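Local coordinates for uncharacterized protein YhfS (Escherichia coli, PDB 4J8L) that is of unknown function but carries pyridoxal 5'-phosphate covalently attached to a lysine, and may have an activity related to cysteine synthase, at residues A[93-98]-A[115-120]; A[141-146]-A[273-278]; A[87-92]-A[109-114]; A[53-58]-A[68-73]; A[38-43]-A[226-231]. All coordinates share one frame; numbering follows the deposited sequence. Where two conformers were deposited one is given.

In the fold
Contacts 1, 3 and 4 lie on the large seven-stranded sheet that a fold type I pyridoxal-phosphate enzyme would have, its strand order 1-7-6-5-4-2-3 running between strands 67-72 and 114-118. Contacts 1 and 3, centres 14 Å apart, touch and belong to one beta-alpha-beta unit, contact 3 at the turns that lead into its two strands. Contact 4 sits at the other edge, its centre 29 Å from that of contact 1, and touches contact 5, centres 10 Å apart, where Gln72 and Leu70 meet Gln226 and Ile227. Contact 2 joins this part to the C-terminal domain and touches contact 1 through Gln145 and Gln146 beside His96. The cofactor is carried by Lys196, outside all five contacts.

Contact 1: residues A[93-98]-A[115-120]; sequences LLVHDA and LITVDF
Strands 93-96 and 115-118 run parallel, 4.6 Å apart at closest approach with their directions 35° apart, and Leu93 O, Val95 N and Val95 O bond to Ile116 N, Ile116 O and Val118 N. The first is nearly straight, at 172°. Leu93 and Leu115 lie alongside each other on the face covered by Ile108. On the opposite face Leu94 crosses Ile116 at about a right angle, its CD1 coming 3.7 Å from Ile116 CG2, beneath helix 123-133. The strands are the two arms of a beta-alpha-beta unit closed by helix 102-111, with strand 114-118 at the edge of the sheet. At the end of the strand, His96 meets Phe120. Its CG stands anti to the backbone N (chi1 175°), which swings the imidazole so that ND1 accepts from Phe120 N at 2.9 Å, the donor tilted out of the ring plane; NE2 bonds Asp149 OD1. His96 CB lies over the centre of the Phe120 ring, 3.6 Å from the centroid, in a CH-pi contact. With an alanine for Phe120, His96 CB and Leu94 CD2 would probably lose the ring they rest against, opening a gap. Thr117 CG2 packs against Asp97 CA at 3.4 Å.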
# COMPACT_ATOMS: atom_id res chain seq x y z
N LEU A 93 15.22 -0.30 -15.93
CA LEU A 93 14.60 -0.49 -14.62
C LEU A 93 14.45 -1.98 -14.32
O LEU A 93 13.87 -2.72 -15.11
CB LEU A 93 13.23 0.19 -14.56
CG LEU A 93 12.44 -0.02 -13.27
CD1 LEU A 93 13.08 0.75 -12.10
CD2 LEU A 93 10.97 0.36 -13.44
N LEU A 94 14.97 -2.40 -13.18
CA LEU A 94 14.80 -3.79 -12.75
C LEU A 94 13.46 -3.97 -12.04
O LEU A 94 13.11 -3.21 -11.13
CB LEU A 94 15.95 -4.21 -11.84
CG LEU A 94 15.88 -5.66 -11.35
CD1 LEU A 94 16.45 -6.60 -12.39
CD2 LEU A 94 16.61 -5.82 -10.03
N VAL A 95 12.71 -4.99 -12.45
CA VAL A 95 11.47 -5.36 -11.78
C VAL A 95 11.39 -6.87 -11.55
O VAL A 95 12.10 -7.66 -12.18
CB VAL A 95 10.21 -4.91 -12.58
CG1 VAL A 95 10.14 -3.40 -12.69
CG2 VAL A 95 10.20 -5.55 -13.96
N HIS A 96 10.51 -7.24 -10.62
CA HIS A 96 10.27 -8.64 -10.28
C HIS A 96 9.54 -9.37 -11.41
O HIS A 96 8.80 -8.75 -12.18
CB HIS A 96 9.46 -8.68 -8.98
CG HIS A 96 9.03 -10.05 -8.55
ND1 HIS A 96 9.86 -11.15 -8.58
CD2 HIS A 96 7.85 -10.48 -8.05
CE1 HIS A 96 9.21 -12.20 -8.13
NE2 HIS A 96 7.98 -11.83 -7.80
N ASP A 97 9.75 -10.68 -11.50
CA ASP A 97 9.08 -11.52 -12.50
C ASP A 97 7.65 -11.84 -12.08
O ASP A 97 7.35 -12.95 -11.64
CB ASP A 97 9.88 -12.81 -12.73
CG ASP A 97 9.37 -13.62 -13.91
OD1 ASP A 97 8.49 -13.14 -14.66
OD2 ASP A 97 9.86 -14.76 -14.09
N ALA A 98 6.78 -10.85 -12.24
CA ALA A 98 5.38 -10.93 -11.84
C ALA A 98 4.69 -9.71 -12.43
O ALA A 98 5.36 -8.75 -12.81
CB ALA A 98 5.26 -10.93 -10.32
N LEU A 115 12.68 -2.58 -19.40
CA LEU A 115 12.53 -3.41 -18.21
C LEU A 115 13.50 -4.59 -18.20
O LEU A 115 13.70 -5.27 -19.22
CB LEU A 115 11.10 -3.92 -18.07
CG LEU A 115 10.04 -2.85 -17.83
CD1 LEU A 115 8.68 -3.49 -17.56
CD2 LEU A 115 10.45 -1.94 -16.69
N ILE A 116 14.12 -4.82 -17.05
CA ILE A 116 14.93 -6.00 -16.82
C ILE A 116 14.23 -6.79 -15.73
O ILE A 116 13.96 -6.27 -14.65
CB ILE A 116 16.33 -5.63 -16.32
CG1 ILE A 116 17.05 -4.74 -17.33
CG2 ILE A 116 17.14 -6.87 -16.02
CD1 ILE A 116 18.38 -4.20 -16.83
N THR A 117 13.92 -8.05 -16.02
CA THR A 117 13.09 -8.85 -15.13
C THR A 117 13.90 -9.98 -14.49
O THR A 117 14.73 -10.60 -15.15
CB THR A 117 11.91 -9.44 -15.92
OG1 THR A 117 11.11 -8.38 -16.44
CG2 THR A 117 11.06 -10.30 -15.03
N VAL A 118 13.65 -10.23 -13.21
CA VAL A 118 14.25 -11.35 -12.51
C VAL A 118 13.34 -11.76 -11.35
O VAL A 118 12.58 -10.94 -10.84
CB VAL A 118 15.67 -11.00 -11.99
CG1 VAL A 118 15.59 -9.93 -10.91
CG2 VAL A 118 16.38 -12.25 -11.46
N ASP A 119 13.40 -13.03 -10.96
CA ASP A 119 12.59 -13.53 -9.85
C ASP A 119 13.18 -13.07 -8.51
O ASP A 119 14.21 -13.60 -8.08
CB ASP A 119 12.55 -15.06 -9.91
CG ASP A 119 11.48 -15.67 -9.02
OD1 ASP A 119 10.86 -14.93 -8.23
OD2 ASP A 119 11.25 -16.89 -9.12
N PHE A 120 12.55 -12.10 -7.85
CA PHE A 120 13.05 -11.61 -6.56
C PHE A 120 13.03 -12.71 -5.49
O PHE A 120 13.63 -12.55 -4.42
CB PHE A 120 12.23 -10.42 -6.05
CG PHE A 120 12.45 -9.14 -6.80
CD1 PHE A 120 13.31 -9.07 -7.89
CD2 PHE A 120 11.80 -7.97 -6.40
CE1 PHE A 120 13.51 -7.88 -8.58
CE2 PHE A 120 11.98 -6.78 -7.08
CZ PHE A 120 12.84 -6.73 -8.17

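Contact 2: residues A[141-146]-A[273-278]; sequences QHTRQQ and IANAQS
Gln141 NE2 meets Gln277 OE1 at 2.9 Å, a weak, bent hydrogen bond across the interface between the two domains. Here the loop after strand 137-141 of the large sheet faces the turn of a beta hairpin, strands 268-275 and 279-285 of the C-terminal domain. The two glutamine side chains cross at about a right angle with their amide planes 64° apart, so they do not pair as a flat dimer. A water closes the ring instead, donating to Gln141 OE1 and accepting from Gln277 NE2. Beside them Thr143 CB presses on Gln277 O at 3.2 Å, and Arg144 CG lies against Asn275 CB at 3.6 Å.

The next layer fixes these groups. Gln141 NE2 also donates to Thr143 OG1, which lies in its amide plane; Thr143 OG1 sits between its own N and carbonyl carbon (chi1 55°), turned to receive it. Arg144 bends away at chi2, so its guanidinium is held elsewhere, by Phe4 O and Tyr151 O, with a cation-pi contact to Tyr151. Asn275 OD1 takes Leu6 N. Arg144 N, buried by the contact, has no partner in the model. The turn itself carries a cis peptide bond before Gln277, and its shape is pinned by Ala276 N to Ser278 O and by Asn275 ND2 donating to Gln277 O at 2.9 Å.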
# COMPACT_ATOMS: atom_id res chain seq x y z
N GLN A 141 7.92 -4.04 -5.23
CA GLN A 141 6.59 -3.92 -4.63
C GLN A 141 6.59 -4.58 -3.26
O GLN A 141 7.08 -5.70 -3.10
CB GLN A 141 5.50 -4.51 -5.53
CG GLN A 141 4.09 -4.29 -4.97
CD GLN A 141 3.00 -4.60 -5.96
OE1 GLN A 141 3.16 -4.43 -7.17
NE2 GLN A 141 1.86 -5.06 -5.45
N HIS A 142 6.03 -3.89 -2.27
CA HIS A 142 5.97 -4.41 -0.91
C HIS A 142 4.92 -5.52 -0.78
O HIS A 142 5.22 -6.63 -0.34
CB HIS A 142 5.71 -3.26 0.07
CG HIS A 142 6.05 -3.60 1.49
ND1 HIS A 142 6.45 -2.64 2.41
CD2 HIS A 142 6.04 -4.78 2.16
CE1 HIS A 142 6.68 -3.23 3.57
NE2 HIS A 142 6.44 -4.52 3.45
N THR A 143 3.68 -5.22 -1.17
CA THR A 143 2.64 -6.24 -1.14
C THR A 143 2.90 -7.32 -2.19
O THR A 143 3.69 -7.11 -3.12
CB THR A 143 1.23 -5.66 -1.36
OG1 THR A 143 1.21 -4.91 -2.58
CG2 THR A 143 0.84 -4.77 -0.19
N ARG A 144 2.23 -8.44 -2.04
CA ARG A 144 2.41 -9.59 -2.93
C ARG A 144 1.70 -9.43 -4.28
O ARG A 144 0.50 -9.16 -4.34
CB ARG A 144 1.92 -10.86 -2.24
CG ARG A 144 2.58 -11.15 -0.89
CD ARG A 144 4.09 -11.18 -1.01
NE ARG A 144 4.74 -11.68 0.21
CZ ARG A 144 6.05 -11.64 0.44
NH1 ARG A 144 6.87 -11.09 -0.45
NH2 ARG A 144 6.54 -12.14 1.56
N GLN A 145 2.45 -9.67 -5.35
CA GLN A 145 1.91 -9.55 -6.71
C GLN A 145 1.31 -10.85 -7.21
O GLN A 145 0.52 -10.86 -8.16
CB GLN A 145 3.02 -9.11 -7.66
CG GLN A 145 3.56 -7.72 -7.35
CD GLN A 145 4.93 -7.51 -7.94
OE1 GLN A 145 5.94 -7.71 -7.26
NE2 GLN A 145 4.99 -7.12 -9.21
N GLN A 146 1.69 -11.95 -6.57
CA GLN A 146 1.18 -13.26 -6.93
C GLN A 146 1.35 -14.15 -5.71
O GLN A 146 2.21 -13.88 -4.87
CB GLN A 146 1.94 -13.81 -8.14
CG GLN A 146 3.42 -13.93 -7.92
CD GLN A 146 4.18 -14.19 -9.20
OE1 GLN A 146 3.58 -14.31 -10.27
NE2 GLN A 146 5.50 -14.25 -9.11
N ILE A 273 -5.91 -16.44 4.13
CA ILE A 273 -5.52 -15.04 4.13
C ILE A 273 -4.39 -14.86 3.13
O ILE A 273 -3.44 -15.65 3.11
CB ILE A 273 -5.06 -14.59 5.52
CG1 ILE A 273 -6.28 -14.49 6.44
CG2 ILE A 273 -4.34 -13.25 5.45
CD1 ILE A 273 -5.93 -14.15 7.87
N ALA A 274 -4.51 -13.84 2.29
CA ALA A 274 -3.50 -13.57 1.29
C ALA A 274 -3.33 -12.07 1.10
O ALA A 274 -4.27 -11.31 1.30
CB ALA A 274 -3.88 -14.22 -0.03
N ASN A 275 -2.14 -11.66 0.69
CA ASN A 275 -1.96 -10.30 0.20
C ASN A 275 -2.36 -10.26 -1.27
O ASN A 275 -1.60 -10.66 -2.15
CB ASN A 275 -0.53 -9.84 0.39
CG ASN A 275 -0.34 -9.14 1.72
OD1 ASN A 275 -0.06 -9.78 2.74
ND2 ASN A 275 -0.50 -7.82 1.72
N ALA A 276 -3.59 -9.81 -1.51
CA ALA A 276 -4.16 -9.83 -2.85
C ALA A 276 -4.89 -8.53 -3.22
O ALA A 276 -6.10 -8.54 -3.41
CB ALA A 276 -5.11 -11.02 -2.98
N GLN A 277 -4.18 -7.40 -3.30
CA GLN A 277 -2.76 -7.31 -2.98
C GLN A 277 -2.62 -6.85 -1.53
O GLN A 277 -1.60 -7.12 -0.89
CB GLN A 277 -2.05 -6.36 -3.94
CG GLN A 277 -2.16 -6.84 -5.39
CD GLN A 277 -1.21 -6.11 -6.33
OE1 GLN A 277 -0.97 -4.92 -6.18
NE2 GLN A 277 -0.68 -6.84 -7.31
N SER A 278 -3.64 -6.19 -1.00
CA SER A 278 -3.69 -5.91 0.43
C SER A 278 -4.05 -7.21 1.13
O SER A 278 -4.59 -8.12 0.51
CB SER A 278 -4.73 -4.82 0.75
OG SER A 278 -4.61 -4.40 2.10
O HOH W 1 1.39 -5.41 -9.06

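Contact 3: residues A[87-92]-A[109-114]; sequences LKPGQR and EQMGLT
Gln91 O receives Thr114 N at 2.9 Å, a fairly straight bond (164°) that begins the parallel pairing of the two strands. One residue on, Arg92 and Thr114 stand side by side, with Arg92 CG 4.1 Å from Thr114 CB. Thr114 O is taken by Leu93 N, and Arg92 N donates to Asp136 OD2. The Arg92 chain bends at chi3, and NH2 of its guanidinium donates to Gln133 O.

Upstream, Lys88 to Gln91 form a type II beta turn. Gln91 N returns to Lys88 O, while the Gln91 side chain folds back so that OE1 accepts Lys88 N at 2.8 Å, the donor lying above the plane of the amide rather than on a lone pair. Gly90, at positive phi, offers its N to Met111 O at 3.2 Å, a weak bond. That carbonyl belongs to the last turn of helix 102-111, which ends in a Schellman motif with Gly112 at positive phi and Gly112 N bonded to Glu109 O. The apolar contacts are few: Leu87 CD1 and Leu113 CD2 meet tip to tip at 3.9 Å. Met111 CE, of a selenomethionine, lies 3.5 Å from the carbonyl Leu87 O.

The contact lies at the surface, where the turn leading from helix 74-86 into strand 92-96 sits against the turn leading from helix 102-111 into strand 114-118.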
# COMPACT_ATOMS: atom_id res chain seq x y z
N LEU A 87 15.79 7.76 -12.39
CA LEU A 87 16.34 7.49 -13.71
C LEU A 87 15.74 8.34 -14.82
O LEU A 87 14.74 9.03 -14.64
CB LEU A 87 16.31 5.99 -14.04
CG LEU A 87 15.03 5.26 -14.41
CD1 LEU A 87 15.40 3.89 -14.97
CD2 LEU A 87 14.12 5.09 -13.23
N LYS A 88 16.42 8.30 -15.97
CA LYS A 88 16.07 9.11 -17.13
C LYS A 88 15.26 8.28 -18.10
O LYS A 88 15.31 7.05 -18.04
CB LYS A 88 17.35 9.61 -17.81
CG LYS A 88 18.18 10.54 -16.94
CD LYS A 88 19.50 10.91 -17.62
CE LYS A 88 20.31 11.87 -16.76
NZ LYS A 88 21.59 12.23 -17.41
N PRO A 89 14.51 8.94 -18.99
CA PRO A 89 13.77 8.23 -20.04
C PRO A 89 14.72 7.34 -20.84
O PRO A 89 15.82 7.76 -21.18
CB PRO A 89 13.27 9.36 -20.94
CG PRO A 89 13.17 10.52 -20.06
CD PRO A 89 14.24 10.39 -19.03
N GLY A 90 14.29 6.11 -21.12
CA GLY A 90 15.07 5.22 -21.95
C GLY A 90 16.09 4.41 -21.16
O GLY A 90 16.82 3.60 -21.72
N GLN A 91 16.14 4.63 -19.85
CA GLN A 91 17.07 3.87 -19.02
C GLN A 91 16.48 2.54 -18.57
O GLN A 91 15.35 2.21 -18.92
CB GLN A 91 17.55 4.71 -17.83
CG GLN A 91 18.54 5.78 -18.25
CD GLN A 91 19.29 6.37 -17.08
OE1 GLN A 91 18.71 6.68 -16.04
NE2 GLN A 91 20.60 6.51 -17.23
N ARG A 92 17.25 1.79 -17.80
CA ARG A 92 16.90 0.40 -17.51
C ARG A 92 16.43 0.22 -16.07
O ARG A 92 17.15 0.53 -15.12
CB ARG A 92 18.08 -0.52 -17.83
CG ARG A 92 18.55 -0.41 -19.27
CD ARG A 92 20.03 -0.74 -19.43
NE ARG A 92 20.32 -2.15 -19.18
CZ ARG A 92 20.03 -3.13 -20.03
NH1 ARG A 92 19.42 -2.85 -21.18
NH2 ARG A 92 20.33 -4.38 -19.73
N GLU A 109 5.88 2.87 -19.47
CA GLU A 109 5.66 3.09 -20.89
C GLU A 109 5.83 4.56 -21.27
O GLU A 109 6.43 4.88 -22.30
CB GLU A 109 4.28 2.59 -21.29
CG GLU A 109 4.15 1.08 -21.22
CD GLU A 109 2.72 0.60 -21.38
OE1 GLU A 109 1.79 1.43 -21.29
OE2 GLU A 109 2.52 -0.62 -21.58
N GLN A 110 5.30 5.45 -20.44
CA GLN A 110 5.37 6.88 -20.72
C GLN A 110 6.81 7.43 -20.59
O GLN A 110 7.13 8.47 -21.18
CB GLN A 110 4.37 7.66 -19.84
CG GLN A 110 2.89 7.40 -20.24
CD GLN A 110 1.85 8.03 -19.30
OE1 GLN A 110 2.19 8.61 -18.27
NE2 GLN A 110 0.58 7.91 -19.66
N MSE A 111 7.67 6.73 -19.85
CA MSE A 111 9.07 7.12 -19.74
C MSE A 111 9.97 6.38 -20.74
O MSE A 111 11.16 6.67 -20.84
CB MSE A 111 9.61 6.87 -18.33
CG MSE A 111 9.00 7.74 -17.25
SE MSE A 111 9.98 7.55 -15.56
CE MSE A 111 11.68 8.34 -16.09
N GLY A 112 9.40 5.43 -21.47
CA GLY A 112 10.17 4.67 -22.44
C GLY A 112 11.29 3.85 -21.81
O GLY A 112 12.34 3.64 -22.42
N LEU A 113 11.06 3.39 -20.58
CA LEU A 113 12.07 2.61 -19.88
C LEU A 113 12.19 1.21 -20.47
O LEU A 113 11.22 0.66 -21.00
CB LEU A 113 11.71 2.49 -18.39
CG LEU A 113 11.55 3.79 -17.62
CD1 LEU A 113 11.25 3.49 -16.15
CD2 LEU A 113 12.79 4.64 -17.76
N THR A 114 13.38 0.64 -20.35
CA THR A 114 13.61 -0.75 -20.69
C THR A 114 13.52 -1.55 -19.41
O THR A 114 14.18 -1.23 -18.42
CB THR A 114 15.01 -0.93 -21.29
OG1 THR A 114 15.08 -0.24 -22.55
CG2 THR A 114 15.31 -2.40 -21.52

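Contact 4: residues A[53-58]-A[68-73]; sequences QRVEQV and AALVQG. With ACY (acetic acid), chain D.
Glu56 reaches from helix 50-62 to the edge of the large sheet and accepts Leu70 N on the anti side of OE2, 2.8 Å away and almost straight at 171°. Strand 67-72 is an outermost strand in the mixed sheet of an alpha/beta domain: Ala69 and Val71 are bonded to strand 203-208, whereas Leu70 N points outward, where no further strand of this chain pairs, and the carboxylate supplies its acceptor. Segments 53-58 and 68-72 run at 125° to each other, their axes 7.2 Å apart at closest approach. At the tight end Ala68 CB sits 3.4 Å from Glu56 O, and Glu56 CB lies 3.4 Å from Ala68 O. The Val55 and Leu70 side chains cross at about a right angle more loosely, CG1 to CD1 4.1 Å, and Ala232 of helix 229-261 touches both.

The extended Glu56 chain (chi2 164°) carries its acid group past this packing to a wetter margin. One water donates to OE2 and to Leu70 O; a second donates to OE1 and to Ala68 O. Gln48 NE2 also bonds OE1, so the oxygens of the buried carboxylate have two donors each, which would be expected to suit its ionised form. On another flank of the helix, Arg54 forms a salt bridge to Glu33, and a bound acetic acid molecule, probably from the crystallisation liquor, takes Arg54 NE on OXT at 3.2 Å.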
# COMPACT_ATOMS: atom_id res chain seq x y z
N GLN A 53 5.34 21.76 4.60
CA GLN A 53 6.74 21.45 4.88
C GLN A 53 6.84 20.73 6.22
O GLN A 53 7.48 19.68 6.32
CB GLN A 53 7.62 22.70 4.90
CG GLN A 53 9.08 22.36 5.20
CD GLN A 53 9.96 23.57 5.44
OE1 GLN A 53 9.55 24.55 6.08
NE2 GLN A 53 11.18 23.52 4.92
N ARG A 54 6.20 21.28 7.25
CA ARG A 54 6.28 20.69 8.59
C ARG A 54 5.78 19.24 8.58
O ARG A 54 6.39 18.37 9.20
CB ARG A 54 5.46 21.49 9.60
CG ARG A 54 6.03 22.83 9.95
CD ARG A 54 5.20 23.49 11.06
NE ARG A 54 5.65 24.84 11.37
CZ ARG A 54 6.45 25.14 12.37
NH1 ARG A 54 6.90 24.19 13.18
NH2 ARG A 54 6.81 26.40 12.58
N VAL A 55 4.66 19.01 7.90
CA VAL A 55 4.10 17.67 7.83
C VAL A 55 5.08 16.73 7.14
O VAL A 55 5.29 15.59 7.57
CB VAL A 55 2.72 17.65 7.12
CG1 VAL A 55 2.29 16.21 6.79
CG2 VAL A 55 1.66 18.33 7.98
N GLU A 56 5.71 17.21 6.08
CA GLU A 56 6.72 16.42 5.38
C GLU A 56 7.88 16.07 6.30
O GLU A 56 8.37 14.94 6.28
CB GLU A 56 7.18 17.14 4.10
CG GLU A 56 6.09 17.12 3.04
CD GLU A 56 6.31 18.11 1.92
OE1 GLU A 56 7.15 19.03 2.07
OE2 GLU A 56 5.65 17.96 0.86
N GLN A 57 8.29 17.03 7.14
CA GLN A 57 9.33 16.77 8.13
C GLN A 57 8.89 15.69 9.11
O GLN A 57 9.68 14.82 9.49
CB GLN A 57 9.73 18.05 8.87
CG GLN A 57 10.50 19.04 7.99
CD GLN A 57 10.67 20.39 8.63
OE1 GLN A 57 10.25 20.60 9.77
NE2 GLN A 57 11.31 21.31 7.92
N VAL A 58 7.63 15.75 9.54
CA VAL A 58 7.11 14.75 10.46
C VAL A 58 7.10 13.37 9.81
O VAL A 58 7.51 12.38 10.42
CB VAL A 58 5.68 15.10 10.93
CG1 VAL A 58 5.07 13.93 11.67
CG2 VAL A 58 5.71 16.33 11.83
N ALA A 68 10.90 13.99 3.05
CA ALA A 68 9.67 13.53 2.42
C ALA A 68 9.04 14.63 1.57
O ALA A 68 9.27 15.81 1.78
CB ALA A 68 8.68 13.03 3.47
N ALA A 69 8.23 14.22 0.60
CA ALA A 69 7.46 15.16 -0.19
C ALA A 69 6.07 14.61 -0.41
O ALA A 69 5.91 13.45 -0.80
CB ALA A 69 8.13 15.43 -1.54
N LEU A 70 5.05 15.44 -0.17
CA LEU A 70 3.69 15.09 -0.56
C LEU A 70 3.49 15.54 -2.01
O LEU A 70 3.99 16.61 -2.41
CB LEU A 70 2.68 15.76 0.38
CG LEU A 70 2.74 15.28 1.83
CD1 LEU A 70 1.75 16.06 2.72
CD2 LEU A 70 2.44 13.79 1.90
N VAL A 71 2.81 14.72 -2.80
CA VAL A 71 2.62 15.01 -4.22
C VAL A 71 1.18 14.72 -4.66
O VAL A 71 0.45 13.96 -4.00
CB VAL A 71 3.56 14.15 -5.12
CG1 VAL A 71 5.04 14.40 -4.77
CG2 VAL A 71 3.21 12.68 -4.98
N GLN A 72 0.77 15.34 -5.76
CA GLN A 72 -0.51 15.05 -6.37
C GLN A 72 -0.48 13.68 -7.05
O GLN A 72 0.59 13.13 -7.36
CB GLN A 72 -0.87 16.11 -7.42
CG GLN A 72 -0.93 17.53 -6.88
CD GLN A 72 -2.20 17.81 -6.07
OE1 GLN A 72 -2.94 16.89 -5.68
NE2 GLN A 72 -2.47 19.09 -5.82
N GLY A 73 -1.67 13.13 -7.29
CA GLY A 73 -1.76 11.85 -7.98
C GLY A 73 -1.71 10.62 -7.09
O GLY A 73 -1.63 9.49 -7.59
C ACY D . 3.78 28.16 10.12
O ACY D . 3.02 29.03 9.63
OXT ACY D . 3.47 26.96 10.25
CH3 ACY D . 5.14 28.59 10.56
O HOH W 2 5.30 18.82 -1.67
O HOH W 3 9.73 18.29 0.66

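Contact 5: residues A[38-43]-A[226-231]; sequences GDLGLT and QIQGAQ
Gln228 turns its amide toward the 38-43 loop and crosses Leu40 at about a right angle, with OE1 3.6 Å from Leu40 CD2. CG lies anti to the carbonyl carbon (chi1 -59°) and the chain bends at chi2 (-58°), bringing OE1 round to Gly41 N, which it accepts at 2.9 Å in the carbonyl plane, on a lone pair. Leu42 and Gln226 also cross at about a right angle, Leu42 CD2 lying 3.5 Å from Gln226 CG, while the Gln226 amide bonds Leu220 O, Ser222 O and Arg217. With an alanine at Gln228, Gly41 N would probably be left without its acceptor and Leu40 without the amide it lies against.

Beyond Leu40, at the start of the helix, the backbones come very close: Gly38 and Gly229 have their CA atoms 3.9 Å apart, and a side-chain carbon on either would clash with the other segment.

Gln228 is the N-cap of the long helix 229-261. Its own N donates to Gln231 OE1, and the helix's first N-H groups are met from the loop: Gly229 N bonds to Asp39 O at 2.9 Å, and a water that donates to Gly38 O accepts Ala230 N. At the start of helix 50-62 the Asp39 carboxylate bonds Arg50 N and Val51 N. Acceptors gathered at both helix starts should balance the partial positive charge of a helix N-terminus.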
# COMPACT_ATOMS: atom_id res chain seq x y z
N GLY A 38 -3.98 25.07 8.70
CA GLY A 38 -3.17 24.81 7.52
C GLY A 38 -3.15 25.96 6.51
O GLY A 38 -4.20 26.35 5.98
N ASP A 39 -1.95 26.47 6.23
CA ASP A 39 -1.80 27.61 5.33
C ASP A 39 -1.83 27.19 3.86
O ASP A 39 -1.91 26.01 3.55
CB ASP A 39 -0.54 28.44 5.65
CG ASP A 39 0.75 27.68 5.41
OD1 ASP A 39 0.84 26.51 5.81
OD2 ASP A 39 1.71 28.28 4.86
N LEU A 40 -1.78 28.18 2.98
CA LEU A 40 -2.02 27.98 1.56
C LEU A 40 -0.90 28.53 0.70
O LEU A 40 -0.29 29.54 1.02
CB LEU A 40 -3.30 28.71 1.15
CG LEU A 40 -4.61 28.21 1.77
CD1 LEU A 40 -5.70 29.26 1.63
CD2 LEU A 40 -5.04 26.91 1.09
N GLY A 41 -0.63 27.87 -0.42
CA GLY A 41 0.10 28.53 -1.49
C GLY A 41 1.62 28.49 -1.47
O GLY A 41 2.25 27.74 -0.72
N LEU A 42 2.19 29.33 -2.32
CA LEU A 42 3.62 29.27 -2.64
C LEU A 42 4.40 30.21 -1.73
O LEU A 42 4.79 31.29 -2.15
CB LEU A 42 3.82 29.66 -4.11
CG LEU A 42 3.05 28.82 -5.13
CD1 LEU A 42 3.43 29.19 -6.55
CD2 LEU A 42 3.31 27.34 -4.88
N THR A 43 4.58 29.81 -0.48
CA THR A 43 5.20 30.70 0.50
C THR A 43 6.69 30.87 0.19
O THR A 43 7.37 29.94 -0.25
CB THR A 43 4.97 30.20 1.95
OG1 THR A 43 5.78 29.06 2.23
CG2 THR A 43 3.50 29.85 2.17
N GLN A 226 1.31 21.72 -5.60
CA GLN A 226 1.46 21.70 -4.15
C GLN A 226 0.30 21.01 -3.44
O GLN A 226 -0.83 21.00 -3.91
CB GLN A 226 1.58 23.12 -3.57
CG GLN A 226 2.60 24.00 -4.28
CD GLN A 226 3.95 23.32 -4.49
OE1 GLN A 226 4.44 22.59 -3.62
NE2 GLN A 226 4.55 23.55 -5.66
N ILE A 227 0.61 20.46 -2.28
CA ILE A 227 -0.41 19.94 -1.38
C ILE A 227 -0.68 21.04 -0.34
O ILE A 227 0.24 21.55 0.31
CB ILE A 227 0.07 18.63 -0.73
CG1 ILE A 227 0.33 17.57 -1.81
CG2 ILE A 227 -0.94 18.12 0.29
CD1 ILE A 227 -0.82 17.41 -2.83
N GLN A 228 -1.94 21.44 -0.20
CA GLN A 228 -2.24 22.57 0.70
C GLN A 228 -2.15 22.16 2.17
O GLN A 228 -2.22 20.97 2.49
CB GLN A 228 -3.61 23.17 0.38
CG GLN A 228 -3.74 23.68 -1.06
CD GLN A 228 -2.69 24.74 -1.41
OE1 GLN A 228 -2.23 25.47 -0.55
NE2 GLN A 228 -2.34 24.82 -2.69
N GLY A 229 -1.96 23.15 3.05
CA GLY A 229 -1.76 22.89 4.46
C GLY A 229 -2.85 22.01 5.07
O GLY A 229 -2.56 21.08 5.81
N ALA A 230 -4.11 22.30 4.73
CA ALA A 230 -5.22 21.54 5.29
C ALA A 230 -5.18 20.07 4.85
O ALA A 230 -5.47 19.16 5.63
CB ALA A 230 -6.55 22.17 4.91
N GLN A 231 -4.82 19.85 3.59
CA GLN A 231 -4.66 18.49 3.08
C GLN A 231 -3.53 17.77 3.81
O GLN A 231 -3.65 16.60 4.17
CB GLN A 231 -4.35 18.50 1.59
CG GLN A 231 -5.48 18.96 0.70
CD GLN A 231 -5.04 19.01 -0.74
OE1 GLN A 231 -4.15 19.78 -1.10
NE2 GLN A 231 -5.64 18.16 -1.57
O HOH W 4 -4.89 24.70 3.51